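Local coordinates for protein invasin ipaB (Shigella flexneri, PDB 3U0C) that forms, together with IpaC, the pore in the host membrane through which the type III secretion system passes effector proteins into target cells, at residues A50-I62 with L70-S82. Residues are numbered along the deposited sequence; the frame is centred on the assembly and turned at random.
Sequences ASSQLTLLIGNLI and LTALTNKITAWKS
Ile58 and Ile77 point at each other across an antiparallel helical hairpin, and CD1 of Ile77 passes beyond the tip of Ile58 to lie 3.5 Å from its CB. With CG1 of Ile77 anti to its own carbonyl carbon (chi1 -69°) and the chain extended beyond it, that methyl is carried toward the short helix 50-65. The other branch serves a second partner: CG2 of Ile77 meets CD2 of Leu54 at 3.7 Å. The same Leu54 methyl also lies over one face of the Trp80 indole, a CH-pi contact 4.3 Å from the centroid of the six-membered ring and 25° off its normal. Farther along the ring, CZ3 of Trp80 approaches CA of Ser51 obliquely at 4.0 Å. Toward the turn, Leu70, at the N-cap position of helix 71-141, slides antiparallel past Ile62 and sets its CD1 4.0 Å from CB of Leu61, while CD1 of Ile58 meets CD2 of Leu73.

A polar strip flanks this apolar seam. Lys81, bent at its last two torsions, brings NZ to OG1 of Thr55 in a 3.2 Å hydrogen bond and to OG of Ser51 in a weak one. Thr55 in turn donates OG1 to the carbonyl O of Ser51, tilted 31° from the carbonyl plane and on the face opposite Thr55 N, which commits its proton and leaves the oxygen to accept from the lysine.

The contact thus illustrates how a short helix folds back on the long coiled-coil helix of this N-terminal translocator domain: aliphatic side chains and one indole face make up most of the contact, so the pairing is largely apolar, with the charge of Lys81 met by hydroxyls and not by a carboxylate of the facing segment.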
loop_
_atom_site.group_PDB
_atom_site.type_symbol
_atom_site.label_atom_id
_atom_site.label_comp_id
_atom_site.label_asym_id
_atom_site.label_seq_id
_atom_site.Cartn_x
_atom_site.Cartn_y
_atom_site.Cartn_z
ATOM N N ALA A 50 -5.129 8.025 38.937
ATOM C CA ALA A 50 -6.477 8.514 39.235
ATOM C C ALA A 50 -7.384 7.445 39.830
ATOM O O ALA A 50 -8.161 7.711 40.777
ATOM C CB ALA A 50 -7.122 9.100 37.991
ATOM N N SER A 51 -7.294 6.248 39.262
ATOM C CA SER A 51 -8.134 5.136 39.671
ATOM C C SER A 51 -7.885 4.732 41.118
ATOM O O SER A 51 -8.828 4.498 41.860
ATOM C CB SER A 51 -7.914 3.938 38.751
ATOM O OG SER A 51 -8.708 2.833 39.135
ATOM N N SER A 52 -6.618 4.639 41.507
ATOM C CA SER A 52 -6.296 4.221 42.860
ATOM C C SER A 52 -6.698 5.317 43.839
ATOM O O SER A 52 -7.304 5.042 44.874
ATOM C CB SER A 52 -4.818 3.856 43.005
ATOM O OG SER A 52 -3.998 5.004 43.020
ATOM N N GLN A 53 -6.394 6.564 43.495
ATOM C CA GLN A 53 -6.830 7.676 44.321
ATOM C C GLN A 53 -8.350 7.673 44.515
ATOM O O GLN A 53 -8.840 7.851 45.628
ATOM C CB GLN A 53 -6.360 9.015 43.762
ATOM C CG GLN A 53 -4.855 9.176 43.713
ATOM C CD GLN A 53 -4.206 9.192 45.087
ATOM O OE1 GLN A 53 -3.933 10.258 45.638
ATOM N NE2 GLN A 53 -3.927 8.009 45.631
ATOM N N LEU A 54 -9.082 7.470 43.426
ATOM C CA LEU A 54 -10.537 7.388 43.471
ATOM C C LEU A 54 -11.017 6.273 44.409
ATOM O O LEU A 54 -11.974 6.459 45.160
ATOM C CB LEU A 54 -11.115 7.202 42.063
ATOM C CG LEU A 54 -12.636 7.133 41.970
ATOM C CD1 LEU A 54 -13.245 8.417 42.511
ATOM C CD2 LEU A 54 -13.096 6.872 40.540
ATOM N N THR A 55 -10.348 5.125 44.361
ATOM C CA THR A 55 -10.680 4.021 45.248
ATOM C C THR A 55 -10.507 4.447 46.711
ATOM O O THR A 55 -11.327 4.121 47.571
ATOM C CB THR A 55 -9.817 2.773 44.972
ATOM O OG1 THR A 55 -9.712 2.549 43.562
ATOM C CG2 THR A 55 -10.439 1.537 45.605
ATOM N N LEU A 56 -9.440 5.188 46.980
ATOM C CA LEU A 56 -9.172 5.649 48.322
ATOM C C LEU A 56 -10.246 6.633 48.747
ATOM O O LEU A 56 -10.729 6.590 49.878
ATOM C CB LEU A 56 -7.792 6.289 48.405
ATOM C CG LEU A 56 -6.665 5.276 48.189
ATOM C CD1 LEU A 56 -5.333 5.975 47.949
ATOM C CD2 LEU A 56 -6.576 4.288 49.362
ATOM N N LEU A 57 -10.628 7.506 47.827
ATOM C CA LEU A 57 -11.612 8.536 48.126
ATOM C C LEU A 57 -12.968 7.951 48.501
ATOM O O LEU A 57 -13.532 8.276 49.548
ATOM C CB LEU A 57 -11.756 9.495 46.946
ATOM C CG LEU A 57 -12.844 10.556 47.073
ATOM C CD1 LEU A 57 -12.737 11.276 48.405
ATOM C CD2 LEU A 57 -12.734 11.540 45.908
ATOM N N ILE A 58 -13.492 7.087 47.645
ATOM C CA ILE A 58 -14.790 6.509 47.905
ATOM C C ILE A 58 -14.731 5.621 49.160
ATOM O O ILE A 58 -15.674 5.589 49.946
ATOM C CB ILE A 58 -15.340 5.744 46.701
ATOM C CG1 ILE A 58 -16.813 5.407 46.931
ATOM C CG2 ILE A 58 -14.508 4.488 46.430
ATOM C CD1 ILE A 58 -17.662 6.590 47.347
ATOM N N GLY A 59 -13.607 4.928 49.338
ATOM C CA GLY A 59 -13.363 4.159 50.542
ATOM C C GLY A 59 -13.474 5.044 51.769
ATOM O O GLY A 59 -14.193 4.724 52.711
ATOM N N ASN A 60 -12.774 6.173 51.738
ATOM C CA ASN A 60 -12.792 7.149 52.820
ATOM C C ASN A 60 -14.190 7.704 53.097
ATOM O O ASN A 60 -14.624 7.765 54.249
ATOM C CB ASN A 60 -11.829 8.297 52.503
ATOM C CG ASN A 60 -11.353 9.031 53.749
ATOM O OD1 ASN A 60 -12.111 9.222 54.706
ATOM N ND2 ASN A 60 -10.084 9.432 53.751
ATOM N N LEU A 61 -14.888 8.117 52.044
ATOM C CA LEU A 61 -16.238 8.644 52.182
ATOM C C LEU A 61 -17.152 7.599 52.824
ATOM O O LEU A 61 -17.912 7.906 53.730
ATOM C CB LEU A 61 -16.808 9.115 50.830
ATOM C CG LEU A 61 -16.172 10.334 50.138
ATOM C CD1 LEU A 61 -16.762 10.601 48.758
ATOM C CD2 LEU A 61 -16.286 11.581 50.984
ATOM N N ILE A 62 -17.067 6.364 52.346
ATOM C CA ILE A 62 -17.890 5.278 52.865
ATOM C C ILE A 62 -17.647 5.025 54.365
ATOM O O ILE A 62 -18.586 4.751 55.120
ATOM C CB ILE A 62 -17.663 3.987 52.062
ATOM C CG1 ILE A 62 -18.346 4.085 50.689
ATOM C CG2 ILE A 62 -18.152 2.777 52.828
ATOM C CD1 ILE A 62 -18.377 2.782 49.924
ATOM N N LEU A 70 -24.397 5.895 49.579
ATOM C CA LEU A 70 -23.458 6.203 48.502
ATOM C C LEU A 70 -23.441 5.131 47.424
ATOM O O LEU A 70 -22.569 5.121 46.554
ATOM C CB LEU A 70 -22.048 6.371 49.068
ATOM C CG LEU A 70 -21.824 7.640 49.884
ATOM C CD1 LEU A 70 -20.474 7.599 50.562
ATOM C CD2 LEU A 70 -21.961 8.840 48.965
ATOM N N THR A 71 -24.410 4.234 47.484
ATOM C CA THR A 71 -24.486 3.128 46.551
ATOM C C THR A 71 -24.438 3.604 45.087
ATOM O O THR A 71 -23.817 2.974 44.231
ATOM C CB THR A 71 -25.750 2.298 46.820
ATOM O OG1 THR A 71 -26.841 3.179 47.117
ATOM C CG2 THR A 71 -25.547 1.385 48.040
ATOM N N ALA A 72 -25.099 4.723 44.819
ATOM C CA ALA A 72 -25.240 5.247 43.467
ATOM C C ALA A 72 -23.902 5.729 42.943
ATOM O O ALA A 72 -23.520 5.456 41.802
ATOM C CB ALA A 72 -26.212 6.393 43.465
ATOM N N LEU A 73 -23.200 6.482 43.786
ATOM C CA LEU A 73 -21.862 6.940 43.453
ATOM C C LEU A 73 -20.936 5.729 43.266
ATOM O O LEU A 73 -20.190 5.648 42.289
ATOM C CB LEU A 73 -21.359 7.898 44.530
ATOM C CG LEU A 73 -19.994 8.567 44.386
ATOM C CD1 LEU A 73 -19.868 9.299 43.068
ATOM C CD2 LEU A 73 -19.750 9.506 45.578
ATOM N N THR A 74 -21.019 4.776 44.193
ATOM C CA THR A 74 -20.233 3.548 44.130
ATOM C C THR A 74 -20.403 2.853 42.775
ATOM O O THR A 74 -19.457 2.333 42.179
ATOM C CB THR A 74 -20.662 2.572 45.240
ATOM O OG1 THR A 74 -20.232 3.083 46.508
ATOM C CG2 THR A 74 -20.038 1.213 45.036
ATOM N N ASN A 75 -21.640 2.842 42.312
ATOM C CA ASN A 75 -21.982 2.207 41.067
ATOM C C ASN A 75 -21.433 3.007 39.901
ATOM O O ASN A 75 -20.902 2.445 38.953
ATOM C CB ASN A 75 -23.495 2.068 40.957
ATOM C CG ASN A 75 -24.028 0.940 41.807
ATOM O OD1 ASN A 75 -23.289 0.019 42.168
ATOM N ND2 ASN A 75 -25.316 0.998 42.133
ATOM N N LYS A 76 -21.562 4.324 39.977
ATOM C CA LYS A 76 -20.987 5.170 38.950
ATOM C C LYS A 76 -19.480 4.966 38.840
ATOM O O LYS A 76 -18.940 4.894 37.732
ATOM C CB LYS A 76 -21.342 6.630 39.195
ATOM C CG LYS A 76 -22.814 6.892 38.994
ATOM C CD LYS A 76 -23.158 8.344 39.202
ATOM C CE LYS A 76 -24.585 8.585 38.791
ATOM N NZ LYS A 76 -24.983 9.969 39.098
ATOM N N ILE A 77 -18.815 4.846 39.990
ATOM C CA ILE A 77 -17.372 4.626 40.023
ATOM C C ILE A 77 -16.969 3.312 39.349
ATOM O O ILE A 77 -15.964 3.256 38.651
ATOM C CB ILE A 77 -16.825 4.664 41.452
ATOM C CG1 ILE A 77 -16.902 6.094 42.006
ATOM C CG2 ILE A 77 -15.407 4.131 41.495
ATOM C CD1 ILE A 77 -16.670 6.190 43.494
ATOM N N THR A 78 -17.748 2.260 39.561
ATOM C CA THR A 78 -17.495 0.990 38.896
ATOM C C THR A 78 -17.551 1.151 37.364
ATOM O O THR A 78 -16.679 0.655 36.644
ATOM C CB THR A 78 -18.501 -0.088 39.342
ATOM O OG1 THR A 78 -18.475 -0.221 40.770
ATOM C CG2 THR A 78 -18.153 -1.428 38.716
ATOM N N ALA A 79 -18.569 1.859 36.879
ATOM C CA ALA A 79 -18.731 2.097 35.449
ATOM C C ALA A 79 -17.520 2.830 34.895
ATOM O O ALA A 79 -16.934 2.426 33.885
ATOM C CB ALA A 79 -19.996 2.899 35.186
ATOM N N TRP A 80 -17.150 3.907 35.579
ATOM C CA TRP A 80 -15.996 4.711 35.211
ATOM C C TRP A 80 -14.745 3.855 35.071
ATOM O O TRP A 80 -14.011 3.981 34.102
ATOM C CB TRP A 80 -15.767 5.799 36.260
ATOM C CG TRP A 80 -14.618 6.692 35.958
ATOM C CD1 TRP A 80 -14.662 7.883 35.301
ATOM C CD2 TRP A 80 -13.245 6.479 36.306
ATOM N NE1 TRP A 80 -13.405 8.421 35.211
ATOM C CE2 TRP A 80 -12.518 7.579 35.826
ATOM C CE3 TRP A 80 -12.564 5.456 36.967
ATOM C CZ2 TRP A 80 -11.141 7.693 35.990
ATOM C CZ3 TRP A 80 -11.198 5.571 37.129
ATOM C CH2 TRP A 80 -10.501 6.681 36.645
ATOM N N LYS A 81 -14.507 3.003 36.063
ATOM C CA LYS A 81 -13.349 2.118 36.082
ATOM C C LYS A 81 -13.371 1.241 34.848
ATOM O O LYS A 81 -12.367 1.089 34.169
ATOM C CB LYS A 81 -13.363 1.235 37.334
ATOM C CG LYS A 81 -12.830 1.903 38.608
ATOM C CD LYS A 81 -13.155 1.055 39.839
ATOM C CE LYS A 81 -12.071 1.157 40.892
ATOM N NZ LYS A 81 -11.541 2.541 40.949
ATOM N N SER A 82 -14.540 0.678 34.573
ATOM C CA SER A 82 -14.737 -0.198 33.436
ATOM C C SER A 82 -14.445 0.518 32.119
ATOM O O SER A 82 -13.686 0.013 31.296
ATOM C CB SER A 82 -16.160 -0.737 33.427
ATOM O OG SER A 82 -16.475 -1.219 32.139
#